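Local coordinates for protein SAM-dependent O-methyltransferase (PDB 1O54) that probably methylates N1 of adenosine 58 in tRNA, using S-adenosyl-L-methionine as methyl donor and working as a tetramer built from two dimers, at residues 80-85 with 127-132; 185-190 with 197-202; 224-229 with 265-270. One frame throughout, in Å; residues are numbered along the deposited sequence.

Interaction 1. Residues 80-85 with 127-132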
ATOM      1  N   PRO A  80     -13.580  27.210   6.211  1.00 28.80           N
ATOM      2  CA  PRO A  80     -12.480  26.351   5.756  1.00 27.79           C
ATOM      3  C   PRO A  80     -11.576  25.911   6.892  1.00 27.05           C
ATOM      4  O   PRO A  80     -11.306  26.676   7.838  1.00 27.32           O
ATOM      5  CB  PRO A  80     -11.680  27.241   4.787  1.00 29.38           C
ATOM      6  CG  PRO A  80     -12.299  28.541   4.793  1.00 31.27           C
ATOM      7  CD  PRO A  80     -13.479  28.566   5.704  1.00 29.44           C
ATOM      8  N   SER A  81     -11.116  24.685   6.777  1.00 25.69           N
ATOM      9  CA  SER A  81     -10.097  24.157   7.697  1.00 25.40           C
ATOM     10  C   SER A  81      -8.725  24.576   7.175  1.00 24.41           C
ATOM     11  O   SER A  81      -8.568  25.026   6.038  1.00 24.95           O
ATOM     12  CB  SER A  81     -10.164  22.632   7.788  1.00 25.69           C
ATOM     13  OG  SER A  81      -9.935  22.044   6.514  1.00 25.51           O
ATOM     14  N   LEU A  82      -7.713  24.357   8.005  1.00 23.78           N
ATOM     15  CA  LEU A  82      -6.355  24.557   7.564  1.00 24.08           C
ATOM     16  C   LEU A  82      -6.058  23.645   6.390  1.00 23.63           C
ATOM     17  O   LEU A  82      -5.478  24.085   5.431  1.00 23.44           O
ATOM     18  CB  LEU A  82      -5.418  24.334   8.733  1.00 25.06           C
ATOM     19  CG  LEU A  82      -3.939  24.489   8.407  1.00 25.31           C
ATOM     20  CD1 LEU A  82      -3.647  25.853   7.844  1.00 24.95           C
ATOM     21  CD2 LEU A  82      -3.087  24.221   9.626  1.00 26.21           C
ATOM     22  N   ILE A  83      -6.500  22.392   6.446  1.00 24.42           N
ATOM     23  CA  ILE A  83      -6.328  21.493   5.277  1.00 25.80           C
ATOM     24  C   ILE A  83      -6.945  22.083   4.030  1.00 25.76           C
ATOM     25  O   ILE A  83      -6.308  22.155   2.943  1.00 25.66           O
ATOM     26  CB  ILE A  83      -6.929  20.105   5.547  1.00 26.51           C
ATOM     27  CG1 ILE A  83      -6.058  19.322   6.524  1.00 28.36           C
ATOM     28  CG2 ILE A  83      -7.044  19.308   4.229  1.00 27.77           C
ATOM     29  CD1 ILE A  83      -6.631  17.954   6.975  1.00 29.71           C
ATOM     30  N   ASP A  84      -8.182  22.572   4.157  1.00 25.43           N
ATOM     31  CA  ASP A  84      -8.817  23.228   3.015  1.00 27.38           C
ATOM     32  C   ASP A  84      -7.966  24.345   2.445  1.00 27.43           C
ATOM     33  O   ASP A  84      -7.812  24.441   1.212  1.00 27.56           O
ATOM     34  CB  ASP A  84     -10.189  23.814   3.348  1.00 27.55           C
ATOM     35  CG  ASP A  84     -11.205  22.770   3.748  1.00 30.62           C
ATOM     36  OD1 ASP A  84     -11.178  21.618   3.226  1.00 33.64           O
ATOM     37  OD2 ASP A  84     -12.095  23.032   4.591  1.00 31.49           O
ATOM     38  N   GLU A  85      -7.422  25.189   3.320  1.00 27.58           N
ATOM     39  CA  GLU A  85      -6.557  26.292   2.895  1.00 28.27           C
ATOM     40  C   GLU A  85      -5.277  25.804   2.226  1.00 29.33           C
ATOM     41  O   GLU A  85      -4.900  26.338   1.194  1.00 31.02           O
ATOM     42  CB  GLU A  85      -6.190  27.203   4.058  1.00 28.83           C
ATOM     43  CG  GLU A  85      -7.379  27.989   4.618  1.00 30.86           C
ATOM     44  CD  GLU A  85      -7.737  29.228   3.819  1.00 35.61           C
ATOM     45  OE1 GLU A  85      -7.066  29.544   2.822  1.00 38.86           O
ATOM     46  OE2 GLU A  85      -8.723  29.911   4.188  1.00 39.41           O
ATOM     47  N   CYS A 127       4.733  25.040   8.095  1.00 23.44           N
ATOM     48  CA  CYS A 127       4.907  26.099   9.113  1.00 23.54           C
ATOM     49  C   CYS A 127       3.642  26.291   9.955  1.00 23.14           C
ATOM     50  O   CYS A 127       3.682  26.320  11.201  1.00 22.48           O
ATOM     51  CB  CYS A 127       5.364  27.400   8.488  1.00 25.17           C
ATOM     52  SG  CYS A 127       6.015  28.483   9.782  1.00 27.54           S
ATOM     53  N   ALA A 128       2.507  26.338   9.273  1.00 22.29           N
ATOM     54  CA  ALA A 128       1.228  26.469   9.958  1.00 23.07           C
ATOM     55  C   ALA A 128       0.920  25.332  10.900  1.00 22.66           C
ATOM     56  O   ALA A 128       0.385  25.555  12.001  1.00 22.91           O
ATOM     57  CB  ALA A 128       0.112  26.613   8.910  1.00 23.12           C
ATOM     58  N   VAL A 129       1.205  24.105  10.474  1.00 22.25           N
ATOM     59  CA  VAL A 129       0.966  22.947  11.311  1.00 22.78           C
ATOM     60  C   VAL A 129       1.814  23.035  12.598  1.00 23.21           C
ATOM     61  O   VAL A 129       1.343  22.770  13.733  1.00 22.83           O
ATOM     62  CB  VAL A 129       1.275  21.633  10.541  1.00 23.38           C
ATOM     63  CG1 VAL A 129       1.220  20.437  11.445  1.00 25.91           C
ATOM     64  CG2 VAL A 129       0.285  21.503   9.392  1.00 25.24           C
ATOM     65  N   LEU A 130       3.084  23.391  12.425  1.00 22.57           N
ATOM     66  CA  LEU A 130       3.995  23.541  13.550  1.00 23.01           C
ATOM     67  C   LEU A 130       3.507  24.670  14.466  1.00 22.90           C
ATOM     68  O   LEU A 130       3.577  24.534  15.688  1.00 23.09           O
ATOM     69  CB  LEU A 130       5.418  23.838  13.021  1.00 22.84           C
ATOM     70  CG  LEU A 130       6.053  22.685  12.202  1.00 23.88           C
ATOM     71  CD1 LEU A 130       7.367  23.155  11.551  1.00 25.16           C
ATOM     72  CD2 LEU A 130       6.275  21.427  13.042  1.00 25.91           C
ATOM     73  N   ALA A 131       3.077  25.779  13.868  1.00 22.99           N
ATOM     74  CA  ALA A 131       2.576  26.948  14.646  1.00 23.13           C
ATOM     75  C   ALA A 131       1.377  26.547  15.515  1.00 22.95           C
ATOM     76  O   ALA A 131       1.294  26.938  16.672  1.00 22.73           O
ATOM     77  CB  ALA A 131       2.190  28.078  13.734  1.00 24.31           C
ATOM     78  N   ARG A 132       0.438  25.784  14.967  1.00 22.12           N
ATOM     79  CA  ARG A 132      -0.697  25.326  15.771  1.00 22.76           C
ATOM     80  C   ARG A 132      -0.197  24.502  16.943  1.00 22.82           C
ATOM     81  O   ARG A 132      -0.679  24.672  18.089  1.00 23.33           O
ATOM     82  CB  ARG A 132      -1.672  24.512  14.944  1.00 22.49           C
ATOM     83  CG  ARG A 132      -2.545  25.347  14.082  1.00 25.93           C
ATOM     84  CD  ARG A 132      -3.711  24.558  13.570  1.00 27.07           C
ATOM     85  NE  ARG A 132      -4.715  25.430  13.004  1.00 25.35           N
ATOM     86  CZ  ARG A 132      -5.803  24.967  12.390  1.00 25.55           C
ATOM     87  NH1 ARG A 132      -5.998  23.677  12.290  1.00 27.33           N
ATOM     88  NH2 ARG A 132      -6.686  25.812  11.916  1.00 28.61           N
TER
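The guanidinium of Arg-132 lies flat against an aliphatic chain: Leu-82 CB sits 3.4 Å above the guanidinium plane, toward its rim, and is 3.7 Å from Arg-132 CZ. Leucine and arginine slide past each other in opposite directions, and Leu-82 CD2 lies beside the Arg-132 chain, 3.9 Å from Arg-132 NE. With CG anti to the backbone N (chi1 179°), Leu-82 sends both methyls at helix 125-134. CD1 meets Ala-128 CB at 4.0 Å, whereas CD2 approaches Val-129 CG2 more loosely at 4.3 Å. The charged end of Arg-132 is satisfied across the subunit boundary: NH1 forms a salt bridge with Asp-109 of the second subunit, whose same carboxylate oxygen accepts from Leu-82 N. With an alanine in place of the arginine, Asp-109 of the second subunit would probably lose its ionic mate and Leu-82 CB the flat group covering it. Ser-81 and Asp-84 start the leucine's helix with a capping box: Asp-84 N donates to Ser-81 OG at 3.0 Å, and Ser-81 N to Asp-84 OD2 at 2.9 Å. Trp-160 packs on both Leu-82 and Ala-128, Val-129 reaches helix 98-107, and on the far side of helix 125-134 Cys-127 and Leu-130 rest on strands 115-119 and 139-143.

Interaction 2. Residues 185-190 with 197-202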
ATOM      1  N   LEU A 185      13.288  20.401  14.979  1.00 20.66           N
ATOM      2  CA  LEU A 185      13.685  21.086  13.782  1.00 20.90           C
ATOM      3  C   LEU A 185      13.171  20.312  12.594  1.00 21.98           C
ATOM      4  O   LEU A 185      13.353  19.104  12.496  1.00 21.94           O
ATOM      5  CB  LEU A 185      15.207  21.222  13.732  1.00 21.44           C
ATOM      6  CG  LEU A 185      15.795  22.097  12.616  1.00 22.42           C
ATOM      7  CD1 LEU A 185      17.095  22.692  13.056  1.00 24.54           C
ATOM      8  CD2 LEU A 185      15.929  21.302  11.324  1.00 23.25           C
ATOM      9  N   PHE A 186      12.532  21.027  11.683  1.00 21.36           N
ATOM     10  CA  PHE A 186      12.079  20.443  10.408  1.00 21.63           C
ATOM     11  C   PHE A 186      12.829  21.114   9.262  1.00 21.90           C
ATOM     12  O   PHE A 186      12.872  22.359   9.147  1.00 22.59           O
ATOM     13  CB  PHE A 186      10.591  20.663  10.186  1.00 22.79           C
ATOM     14  CG  PHE A 186      10.107  20.060   8.912  1.00 22.76           C
ATOM     15  CD1 PHE A 186      10.059  18.660   8.774  1.00 23.27           C
ATOM     16  CD2 PHE A 186       9.748  20.846   7.836  1.00 22.67           C
ATOM     17  CE1 PHE A 186       9.632  18.080   7.570  1.00 23.13           C
ATOM     18  CE2 PHE A 186       9.309  20.275   6.640  1.00 23.75           C
ATOM     19  CZ  PHE A 186       9.275  18.889   6.504  1.00 21.66           C
ATOM     20  N   LEU A 187      13.368  20.275   8.381  1.00 22.84           N
ATOM     21  CA  LEU A 187      14.225  20.712   7.308  1.00 22.26           C
ATOM     22  C   LEU A 187      13.592  20.277   5.987  1.00 22.98           C
ATOM     23  O   LEU A 187      13.297  19.093   5.801  1.00 23.13           O
ATOM     24  CB  LEU A 187      15.580  20.062   7.436  1.00 23.65           C
ATOM     25  CG  LEU A 187      16.618  20.402   6.355  1.00 22.54           C
ATOM     26  CD1 LEU A 187      17.018  21.853   6.363  1.00 25.20           C
ATOM     27  CD2 LEU A 187      17.838  19.499   6.575  1.00 21.91           C
ATOM     28  N   ASP A 188      13.397  21.237   5.071  1.00 22.29           N
ATOM     29  CA  ASP A 188      12.856  20.916   3.780  1.00 23.71           C
ATOM     30  C   ASP A 188      13.561  21.836   2.780  1.00 23.84           C
ATOM     31  O   ASP A 188      13.189  23.008   2.621  1.00 24.45           O
ATOM     32  CB  ASP A 188      11.375  21.144   3.754  1.00 23.94           C
ATOM     33  CG  ASP A 188      10.714  20.688   2.461  1.00 26.34           C
ATOM     34  OD1 ASP A 188      11.395  20.273   1.520  1.00 27.12           O
ATOM     35  OD2 ASP A 188       9.475  20.759   2.323  1.00 30.17           O
ATOM     36  N   VAL A 189      14.590  21.299   2.157  1.00 24.28           N
ATOM     37  CA  VAL A 189      15.474  22.037   1.230  1.00 25.17           C
ATOM     38  C   VAL A 189      15.852  21.049   0.138  1.00 26.74           C
ATOM     39  O   VAL A 189      15.656  19.845   0.306  1.00 25.73           O
ATOM     40  CB  VAL A 189      16.743  22.570   1.913  1.00 25.77           C
ATOM     41  CG1 VAL A 189      16.408  23.586   3.008  1.00 27.43           C
ATOM     42  CG2 VAL A 189      17.537  21.453   2.510  1.00 25.55           C
ATOM     43  N   PRO A 190      16.358  21.515  -1.002  1.00 28.60           N
ATOM     44  CA  PRO A 190      16.714  20.562  -2.057  1.00 29.38           C
ATOM     45  C   PRO A 190      17.853  19.592  -1.668  1.00 29.27           C
ATOM     46  O   PRO A 190      17.974  18.500  -2.236  1.00 31.02           O
ATOM     47  CB  PRO A 190      17.153  21.479  -3.216  1.00 29.90           C
ATOM     48  CG  PRO A 190      16.571  22.826  -2.897  1.00 30.79           C
ATOM     49  CD  PRO A 190      16.574  22.917  -1.402  1.00 29.27           C
ATOM     50  N   ASP A 197      24.725  19.288   9.814  1.00 26.72           N
ATOM     51  CA  ASP A 197      25.599  19.771  10.905  1.00 26.68           C
ATOM     52  C   ASP A 197      24.994  20.968  11.632  1.00 25.88           C
ATOM     53  O   ASP A 197      24.942  21.003  12.854  1.00 25.02           O
ATOM     54  CB  ASP A 197      27.024  20.056  10.427  0.65 27.69           C
ATOM     55  CG  ASP A 197      27.107  21.093   9.335  0.65 29.24           C
ATOM     56  OD1 ASP A 197      26.110  21.412   8.620  0.65 30.64           O
ATOM     57  OD2 ASP A 197      28.209  21.628   9.115  0.65 36.31           O
ATOM     58  N   LYS A 198      24.514  21.950  10.879  1.00 25.66           N
ATOM     59  CA  LYS A 198      23.922  23.139  11.488  1.00 24.92           C
ATOM     60  C   LYS A 198      22.661  22.804  12.275  1.00 23.72           C
ATOM     61  O   LYS A 198      22.413  23.418  13.307  1.00 22.78           O
ATOM     62  CB  LYS A 198      23.573  24.145  10.393  1.00 26.09           C
ATOM     63  CG  LYS A 198      24.766  24.716   9.619  1.00 28.98           C
ATOM     64  CD  LYS A 198      25.903  25.098  10.510  1.00 33.48           C
ATOM     65  N   CYS A 199      21.861  21.866  11.748  1.00 22.97           N
ATOM     66  CA  CYS A 199      20.673  21.360  12.433  1.00 23.39           C
ATOM     67  C   CYS A 199      21.034  20.719  13.757  1.00 22.28           C
ATOM     68  O   CYS A 199      20.471  21.039  14.786  1.00 23.20           O
ATOM     69  CB  CYS A 199      19.881  20.386  11.540  1.00 23.49           C
ATOM     70  SG  CYS A 199      19.252  21.188  10.047  1.00 25.62           S
ATOM     71  N   TRP A 200      22.008  19.827  13.736  1.00 23.33           N
ATOM     72  CA  TRP A 200      22.481  19.206  14.968  1.00 23.45           C
ATOM     73  C   TRP A 200      22.869  20.272  15.993  1.00 23.88           C
ATOM     74  O   TRP A 200      22.495  20.186  17.159  1.00 24.39           O
ATOM     75  CB  TRP A 200      23.657  18.256  14.676  1.00 22.98           C
ATOM     76  CG  TRP A 200      24.119  17.465  15.877  1.00 22.49           C
ATOM     77  CD1 TRP A 200      23.706  16.224  16.266  1.00 25.25           C
ATOM     78  CD2 TRP A 200      25.058  17.897  16.859  1.00 23.28           C
ATOM     79  NE1 TRP A 200      24.332  15.853  17.431  1.00 25.38           N
ATOM     80  CE2 TRP A 200      25.157  16.865  17.829  1.00 24.48           C
ATOM     81  CE3 TRP A 200      25.834  19.054  17.026  1.00 24.94           C
ATOM     82  CZ2 TRP A 200      26.023  16.946  18.926  1.00 26.72           C
ATOM     83  CZ3 TRP A 200      26.642  19.155  18.144  1.00 27.99           C
ATOM     84  CH2 TRP A 200      26.732  18.093  19.081  1.00 26.00           C
ATOM     85  N   GLU A 201      23.611  21.278  15.566  1.00 24.50           N
ATOM     86  CA  GLU A 201      24.117  22.306  16.502  1.00 25.78           C
ATOM     87  C   GLU A 201      22.994  23.069  17.208  1.00 24.71           C
ATOM     88  O   GLU A 201      23.141  23.491  18.356  1.00 24.87           O
ATOM     89  CB  GLU A 201      25.034  23.271  15.770  1.00 27.32           C
ATOM     90  CG  GLU A 201      26.349  22.621  15.379  0.65 31.09           C
ATOM     91  CD  GLU A 201      27.190  23.416  14.389  0.65 36.37           C
ATOM     92  OE1 GLU A 201      26.757  24.499  13.904  0.65 39.41           O
ATOM     93  OE2 GLU A 201      28.310  22.931  14.101  0.65 39.58           O
ATOM     94  N   ALA A 202      21.897  23.273  16.498  1.00 22.51           N
ATOM     95  CA  ALA A 202      20.763  24.058  17.020  1.00 22.40           C
ATOM     96  C   ALA A 202      19.872  23.290  18.003  1.00 21.87           C
ATOM     97  O   ALA A 202      19.180  23.908  18.804  1.00 22.00           O
ATOM     98  CB  ALA A 202      19.928  24.590  15.876  1.00 22.26           C
TER
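Neither ring in these segments lies between Leu-185, Leu-187 and Cys-199, which carry the contact: Phe-186 and Trp-200 both leave their backbones away from it. Phe-231 meets the Trp-200 indole edge-to-face, and Lys-269 makes a cation-pi contact with it. Phe-186 serves the other side of the sheet, against Ala-210 and Val-212.

The interface itself is aliphatic and sulfur. Leu-185 lays both methyls against Cys-199, CD2 touching Cys-199 SG at 3.6 Å while CD1 lies 3.9 Å from Cys-199 CB and reaches on to Ala-202 CB at 4.4 Å. SG stands anti to the carbonyl carbon of Cys-199 (chi1 -63°), a turn that directs it at the leucines. Leu-187 CD2 adds a lighter touch on the same SG at 4.1 Å.

Strand 185-187 and helix 197-202 run nearly antiparallel, at 167°, with axes 9.9 Å apart, as in a beta-alpha-beta crossover. Following directly on Leu-187 is Asp-188, a residue predicted to bind S-adenosyl-L-methionine, so the packed strand leads into the probable cofactor site. Strand 182-187 is hydrogen-bonded between strands 115-119 and 207-213; Leu-185 and Ala-202 both also touch Ile-117, while Leu-187 packs on Phe-209 and Thr-119.

Interaction 3. Residues 224-229 with 265-270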
ATOM      1  N   LYS A 224      23.349   8.939   5.159  1.00 24.14           N
ATOM      2  CA  LYS A 224      24.810   8.887   5.305  1.00 25.40           C
ATOM      3  C   LYS A 224      25.289  10.028   6.199  1.00 25.76           C
ATOM      4  O   LYS A 224      26.129   9.841   7.077  1.00 26.05           O
ATOM      5  CB  LYS A 224      25.492   8.999   3.947  1.00 25.96           C
ATOM      6  CG  LYS A 224      26.992   8.848   4.056  1.00 30.08           C
ATOM      7  CD  LYS A 224      27.641   8.631   2.732  1.00 37.01           C
ATOM      8  CE  LYS A 224      29.160   8.457   2.906  1.00 39.27           C
ATOM      9  NZ  LYS A 224      29.512   7.132   3.564  1.00 41.95           N
ATOM     10  N   LYS A 225      24.761  11.216   5.944  1.00 25.22           N
ATOM     11  CA  LYS A 225      25.173  12.400   6.686  1.00 26.00           C
ATOM     12  C   LYS A 225      24.733  12.335   8.161  1.00 25.68           C
ATOM     13  O   LYS A 225      25.497  12.641   9.080  1.00 26.99           O
ATOM     14  CB  LYS A 225      24.652  13.639   5.960  1.00 26.58           C
ATOM     15  CG  LYS A 225      24.937  14.928   6.669  1.00 30.81           C
ATOM     16  CD  LYS A 225      26.417  15.159   6.875  1.00 34.68           C
ATOM     17  CE  LYS A 225      27.160  15.210   5.547  1.00 36.17           C
ATOM     18  N   LEU A 226      23.509  11.892   8.398  1.00 25.16           N
ATOM     19  CA  LEU A 226      23.023  11.692   9.763  1.00 25.13           C
ATOM     20  C   LEU A 226      23.916  10.729  10.561  1.00 26.75           C
ATOM     21  O   LEU A 226      24.189  10.943  11.756  1.00 27.43           O
ATOM     22  CB  LEU A 226      21.565  11.170   9.761  1.00 25.18           C
ATOM     23  CG  LEU A 226      20.504  12.201   9.372  1.00 25.86           C
ATOM     24  CD1 LEU A 226      19.192  11.514   9.125  1.00 27.85           C
ATOM     25  CD2 LEU A 226      20.286  13.269  10.446  1.00 26.42           C
ATOM     26  N   GLN A 227      24.361   9.675   9.891  1.00 27.23           N
ATOM     27  CA  GLN A 227      25.137   8.634  10.530  1.00 28.98           C
ATOM     28  C   GLN A 227      26.549   9.095  10.851  1.00 29.29           C
ATOM     29  O   GLN A 227      27.232   8.462  11.642  1.00 31.99           O
ATOM     30  CB  GLN A 227      25.053   7.323   9.722  1.00 29.79           C
ATOM     31  CG  GLN A 227      23.627   6.766   9.941  1.00 33.04           C
ATOM     32  CD  GLN A 227      23.235   5.582   9.112  1.00 37.29           C
ATOM     33  OE1 GLN A 227      24.020   5.107   8.304  1.00 40.86           O
ATOM     34  NE2 GLN A 227      21.984   5.102   9.316  1.00 37.32           N
ATOM     35  N   GLU A 228      26.986  10.203  10.270  1.00 29.11           N
ATOM     36  CA  GLU A 228      28.288  10.778  10.602  1.00 29.76           C
ATOM     37  C   GLU A 228      28.249  11.596  11.901  1.00 29.43           C
ATOM     38  O   GLU A 228      29.303  11.888  12.457  1.00 30.15           O
ATOM     39  CB  GLU A 228      28.780  11.654   9.457  1.00 30.66           C
ATOM     40  CG  GLU A 228      29.115  10.822   8.229  1.00 34.26           C
ATOM     41  CD  GLU A 228      29.362  11.641   6.971  1.00 37.90           C
ATOM     42  OE1 GLU A 228      29.363  12.891   7.024  1.00 39.20           O
ATOM     43  OE2 GLU A 228      29.572  10.993   5.915  1.00 42.12           O
ATOM     44  N   LEU A 229      27.049  11.975  12.356  1.00 27.77           N
ATOM     45  CA  LEU A 229      26.861  12.891  13.490  1.00 27.45           C
ATOM     46  C   LEU A 229      26.206  12.179  14.685  1.00 26.66           C
ATOM     47  O   LEU A 229      25.735  11.038  14.544  1.00 26.16           O
ATOM     48  CB  LEU A 229      25.991  14.065  13.058  1.00 28.43           C
ATOM     49  CG  LEU A 229      26.643  15.141  12.195  1.00 32.52           C
ATOM     50  CD1 LEU A 229      25.559  15.944  11.564  1.00 36.68           C
ATOM     51  CD2 LEU A 229      27.510  16.010  13.043  1.00 36.21           C
ATOM     52  N   ILE A 265      12.259  11.344   7.087  1.00 22.48           N
ATOM     53  CA  ILE A 265      13.388  10.849   7.857  1.00 22.15           C
ATOM     54  C   ILE A 265      13.424  11.542   9.188  1.00 22.69           C
ATOM     55  O   ILE A 265      13.314  12.763   9.229  1.00 23.15           O
ATOM     56  CB  ILE A 265      14.710  11.112   7.110  1.00 22.44           C
ATOM     57  CG1 ILE A 265      14.693  10.517   5.674  1.00 23.65           C
ATOM     58  CG2 ILE A 265      15.878  10.551   7.892  1.00 23.63           C
ATOM     59  CD1 ILE A 265      15.838  10.983   4.813  1.00 26.27           C
ATOM     60  N   PHE A 266      13.587  10.767  10.262  1.00 22.09           N
ATOM     61  CA  PHE A 266      13.609  11.303  11.621  1.00 21.05           C
ATOM     62  C   PHE A 266      14.873  10.870  12.326  1.00 22.35           C
ATOM     63  O   PHE A 266      15.409   9.804  12.045  1.00 23.47           O
ATOM     64  CB  PHE A 266      12.410  10.709  12.368  1.00 21.10           C
ATOM     65  CG  PHE A 266      11.075  11.037  11.738  1.00 20.99           C
ATOM     66  CD1 PHE A 266      10.532  10.190  10.793  1.00 21.88           C
ATOM     67  CD2 PHE A 266      10.395  12.172  12.060  1.00 22.03           C
ATOM     68  CE1 PHE A 266       9.296  10.491  10.170  1.00 23.22           C
ATOM     69  CE2 PHE A 266       9.158  12.469  11.461  1.00 22.57           C
ATOM     70  CZ  PHE A 266       8.636  11.623  10.506  1.00 22.53           C
ATOM     71  N   ALA A 267      15.329  11.671  13.284  1.00 21.57           N
ATOM     72  CA  ALA A 267      16.475  11.350  14.111  1.00 21.69           C
ATOM     73  C   ALA A 267      16.386  12.165  15.410  1.00 22.60           C
ATOM     74  O   ALA A 267      15.702  13.186  15.471  1.00 23.13           O
ATOM     75  CB  ALA A 267      17.732  11.653  13.373  1.00 21.40           C
ATOM     76  N   THR A 268      17.057  11.667  16.444  1.00 21.99           N
ATOM     77  CA  THR A 268      17.122  12.320  17.747  1.00 22.03           C
ATOM     78  C   THR A 268      18.552  12.696  18.050  1.00 22.93           C
ATOM     79  O   THR A 268      19.418  11.832  17.977  1.00 21.62           O
ATOM     80  CB  THR A 268      16.590  11.335  18.796  1.00 23.02           C
ATOM     81  OG1 THR A 268      15.189  11.079  18.543  1.00 24.52           O
ATOM     82  CG2 THR A 268      16.683  11.923  20.196  1.00 24.77           C
ATOM     83  N   LYS A 269      18.777  13.957  18.401  1.00 22.89           N
ATOM     84  CA  LYS A 269      20.095  14.444  18.758  1.00 23.43           C
ATOM     85  C   LYS A 269      20.540  13.942  20.109  1.00 23.13           C
ATOM     86  O   LYS A 269      19.809  14.035  21.104  1.00 21.95           O
ATOM     87  CB  LYS A 269      20.109  15.969  18.775  1.00 23.48           C
ATOM     88  CG  LYS A 269      21.518  16.589  19.036  1.00 26.18           C
ATOM     89  CD  LYS A 269      21.455  17.709  19.893  1.00 29.42           C
ATOM     90  CE  LYS A 269      22.782  18.211  20.398  1.00 25.77           C
ATOM     91  NZ  LYS A 269      23.037  19.553  19.855  1.00 25.02           N
ATOM     92  N   VAL A 270      21.775  13.469  20.159  1.00 24.06           N
ATOM     93  CA  VAL A 270      22.462  13.215  21.421  1.00 24.95           C
ATOM     94  C   VAL A 270      23.739  14.047  21.463  1.00 26.38           C
ATOM     95  O   VAL A 270      24.183  14.579  20.438  1.00 25.12           O
ATOM     96  CB  VAL A 270      22.734  11.740  21.618  1.00 24.64           C
ATOM     97  CG1 VAL A 270      21.399  10.997  21.746  1.00 26.07           C
ATOM     98  CG2 VAL A 270      23.616  11.154  20.480  1.00 23.99           C
TER
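Leu-226 meets Ile-265 and Ala-267 where helix 216-228 packs on the sheet of a class I methyltransferase fold, the Rossmann-like core of this superfamily. Strand 263-269 runs antiparallel to its neighbours 207-213 and 234-245, as the last strand of the class I methyltransferase core does.

The first shell is small and wholly apolar, with no hydrogen bond crossing between the two segments. Leu-226 brings its forked end to the strand: CD1 touches Ile-265 CG2 at 3.7 Å, and CD2 stands 4.2 Å from Ala-267 CB. The Leu-226 and Ile-265 side chains cross obliquely, and the contact between them is methyl to methyl. In Leu-226, CG lies anti to the carbonyl carbon (chi1 -73°), and chi2 of 168° turns the fork so that CD1 faces Ile-265 and CD2 faces Ala-267. The backbones come nearest at Leu-226 and Ala-267, with 7.9 Å between their CA atoms. Ile-265 and Ala-267 are two apart and point to the same side of the sheet; Phe-266 between them points away and packs on Ala-210.

Beyond this shell, Phe-209, Ile-234, Phe-231 and Ile-196 also touch Leu-226, enclosing it among neighbouring strands and the helix at 196-202. The strand is positioned by backbone bonds on both sides, Ile-265 with Thr-211 and Ala-267 with Phe-209 on one, Phe-266 with Glu-235 on the other. On the helix side, Gln-227 NE2 donates to Pro-246 O of the second subunit. The chain just after Leu-226 is held by backbone hydrogen bonds that span three residues: Glu-228 N reaches Lys-225 O at 3.1 Å, and Leu-229 N reaches Leu-226 O at 3.1 Å.

The three contacts follow one another along the chain without overlapping, and each ties a helix to its surroundings in the methyltransferase domain. Interactions 2 and 3 are neighbours, centres about 10 Å apart, packing helices 196-202 and 216-228 on one mixed sheet; Trp-200 O and Lys-269 NZ, 2.8 Å apart, probably join them by a hydrogen bond. Interaction 1 lies about 22 Å from interaction 2 and 28 Å from interaction 3, centre to centre, yet Leu-130 CD1 of its helix reaches Phe-186 CB at 4.3 Å. Interactions 1 and 3 both touch the second subunit, linking this core to the assembly, whereas interaction 2 stays within the chain beside the predicted cofactor site.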